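Local coordinates for protein probable porin (Pseudomonas aeruginosa, PDB 4FSP) that probably forms a pore across the outer membrane, as a beta-barrel porin of the OprD family, at residues F188-A194 / R257-I261. Residues are numbered along the deposited sequence; the frame is centred on the assembly and turned at random.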
loop_
_atom_site.group_PDB
_atom_site.type_symbol
_atom_site.label_atom_id
_atom_site.label_comp_id
_atom_site.label_asym_id
_atom_site.label_seq_id
_atom_site.Cartn_x
_atom_site.Cartn_y
_atom_site.Cartn_z
ATOM N N PHE A 188 21.293 -0.042 1.134
ATOM C CA PHE A 188 21.896 0.831 0.151
ATOM C C PHE A 188 22.952 1.698 0.832
ATOM O O PHE A 188 23.171 1.558 2.035
ATOM C CB PHE A 188 20.785 1.660 -0.482
ATOM C CG PHE A 188 19.622 0.825 -0.923
ATOM C CD1 PHE A 188 19.783 -0.125 -1.934
ATOM C CD2 PHE A 188 18.382 0.954 -0.314
ATOM C CE1 PHE A 188 18.721 -0.916 -2.341
ATOM C CE2 PHE A 188 17.310 0.164 -0.714
ATOM C CZ PHE A 188 17.477 -0.778 -1.732
ATOM N N ALA A 189 23.612 2.575 0.078
ATOM C CA ALA A 189 24.680 3.403 0.642
ATOM C C ALA A 189 24.175 4.412 1.683
ATOM O O ALA A 189 24.815 4.632 2.712
ATOM C CB ALA A 189 25.443 4.111 -0.457
ATOM N N GLY A 190 23.032 5.024 1.403
ATOM C CA GLY A 190 22.399 5.950 2.328
ATOM C C GLY A 190 20.961 6.167 1.900
ATOM O O GLY A 190 20.544 5.598 0.890
ATOM N N ALA A 191 20.192 6.968 2.642
ATOM C CA ALA A 191 18.801 7.226 2.237
ATOM C C ALA A 191 18.710 8.438 1.326
ATOM O O ALA A 191 18.222 9.492 1.729
ATOM C CB ALA A 191 17.866 7.379 3.441
ATOM N N ALA A 192 19.175 8.263 0.093
ATOM C CA ALA A 192 19.197 9.320 -0.906
ATOM C C ALA A 192 17.855 10.046 -1.048
ATOM O O ALA A 192 16.789 9.441 -0.919
ATOM C CB ALA A 192 19.617 8.745 -2.231
ATOM N N GLN A 193 17.920 11.347 -1.318
ATOM C CA GLN A 193 16.719 12.158 -1.508
ATOM C C GLN A 193 16.681 12.781 -2.891
ATOM O O GLN A 193 17.724 12.974 -3.515
ATOM C CB GLN A 193 16.665 13.271 -0.464
ATOM C CG GLN A 193 16.518 12.776 0.954
ATOM C CD GLN A 193 17.527 13.410 1.877
ATOM O OE1 GLN A 193 18.694 13.577 1.515
ATOM N NE2 GLN A 193 17.086 13.778 3.074
ATOM N N ALA A 194 15.477 13.103 -3.368
ATOM C CA ALA A 194 15.339 13.819 -4.637
ATOM C C ALA A 194 14.168 14.789 -4.655
ATOM O O ALA A 194 13.289 14.732 -3.792
ATOM C CB ALA A 194 15.226 12.844 -5.798
ATOM N N ARG A 257 22.656 8.802 -5.985
ATOM C CA ARG A 257 22.911 9.233 -4.620
ATOM C C ARG A 257 22.696 8.112 -3.610
ATOM O O ARG A 257 22.934 8.305 -2.419
ATOM C CB ARG A 257 22.012 10.420 -4.274
ATOM C CG ARG A 257 22.115 11.587 -5.248
ATOM C CD ARG A 257 21.092 12.676 -4.906
ATOM N NE ARG A 257 21.229 13.850 -5.760
ATOM C CZ ARG A 257 20.316 14.816 -5.860
ATOM N NH1 ARG A 257 19.184 14.756 -5.166
ATOM N NH2 ARG A 257 20.533 15.839 -6.668
ATOM N N GLY A 258 22.276 6.944 -4.090
ATOM C CA GLY A 258 21.907 5.831 -3.232
ATOM C C GLY A 258 22.842 4.716 -2.747
ATOM O O GLY A 258 22.503 4.089 -1.742
ATOM N N GLY A 259 23.949 4.375 -3.412
ATOM C CA GLY A 259 24.339 4.806 -4.734
ATOM C C GLY A 259 24.079 3.728 -5.775
ATOM O O GLY A 259 22.991 3.653 -6.327
ATOM N N ARG A 260 25.066 2.888 -6.049
ATOM C CA ARG A 260 24.887 1.860 -7.069
ATOM C C ARG A 260 23.878 0.819 -6.611
ATOM O O ARG A 260 23.974 0.285 -5.502
ATOM C CB ARG A 260 26.204 1.170 -7.411
ATOM C CG ARG A 260 26.075 0.187 -8.560
ATOM C CD ARG A 260 27.329 -0.654 -8.735
ATOM N NE ARG A 260 27.271 -1.889 -7.957
ATOM C CZ ARG A 260 26.724 -3.023 -8.390
ATOM N NH1 ARG A 260 26.180 -3.089 -9.602
ATOM N NH2 ARG A 260 26.720 -4.095 -7.610
ATOM N N ILE A 261 22.903 0.532 -7.465
ATOM C CA ILE A 261 21.853 -0.413 -7.104
ATOM C C ILE A 261 21.532 -1.361 -8.252
ATOM O O ILE A 261 21.399 -0.943 -9.409
ATOM C CB ILE A 261 20.561 0.351 -6.680
ATOM C CG1 ILE A 261 20.762 1.034 -5.320
ATOM C CG2 ILE A 261 19.361 -0.583 -6.619
ATOM C CD1 ILE A 261 19.808 2.174 -5.085
#
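A loop and the start of a strand meet a second loop of the porin barrel where Ala-189 and Gly-190 of 188-194 offer their backbone N-H groups to Gly-258 of 257-261. The carbonyl oxygen of Gly-258 accepts both. The bond from Ala-189 N is short, 2.6 Å to Gly-258 O, but bent to 128° at the hydrogen and therefore weak. That from Gly-190 N is straighter, yet also weak at 3.3 Å from Gly-258 O. The peptide bond between Gly-258 and Gly-259 is cis, and Ala-189 CB lies against it, 3.3 Å from Gly-259 N. Beside these weak bonds, Phe-188 and Ile-261 cross at about a right angle, with Phe-188 CD1 3.7 Å from Ile-261 CG1; both residues are buried, and Phe-188 also touches Leu-181 and Pro-294. In this OprD-family antiparallel beta-barrel the link ties the segment entering strand 193-205 to the loop between strands 240-252 and 262-273. Nearer the strand, Ala-192, the last residue of an inverse gamma turn centred on Ala-191, meets Arg-257, CB to CB, at 3.6 Å. From there the Arg-257 chain runs extended from CG to NE, carrying NH1 to Gln-193 O at 2.8 Å, the one hydrogen bond across the contact that is not weak. That oxygen lies only 6° out of the guanidinium plane, while the donor is tilted 22° from the carbonyl plane.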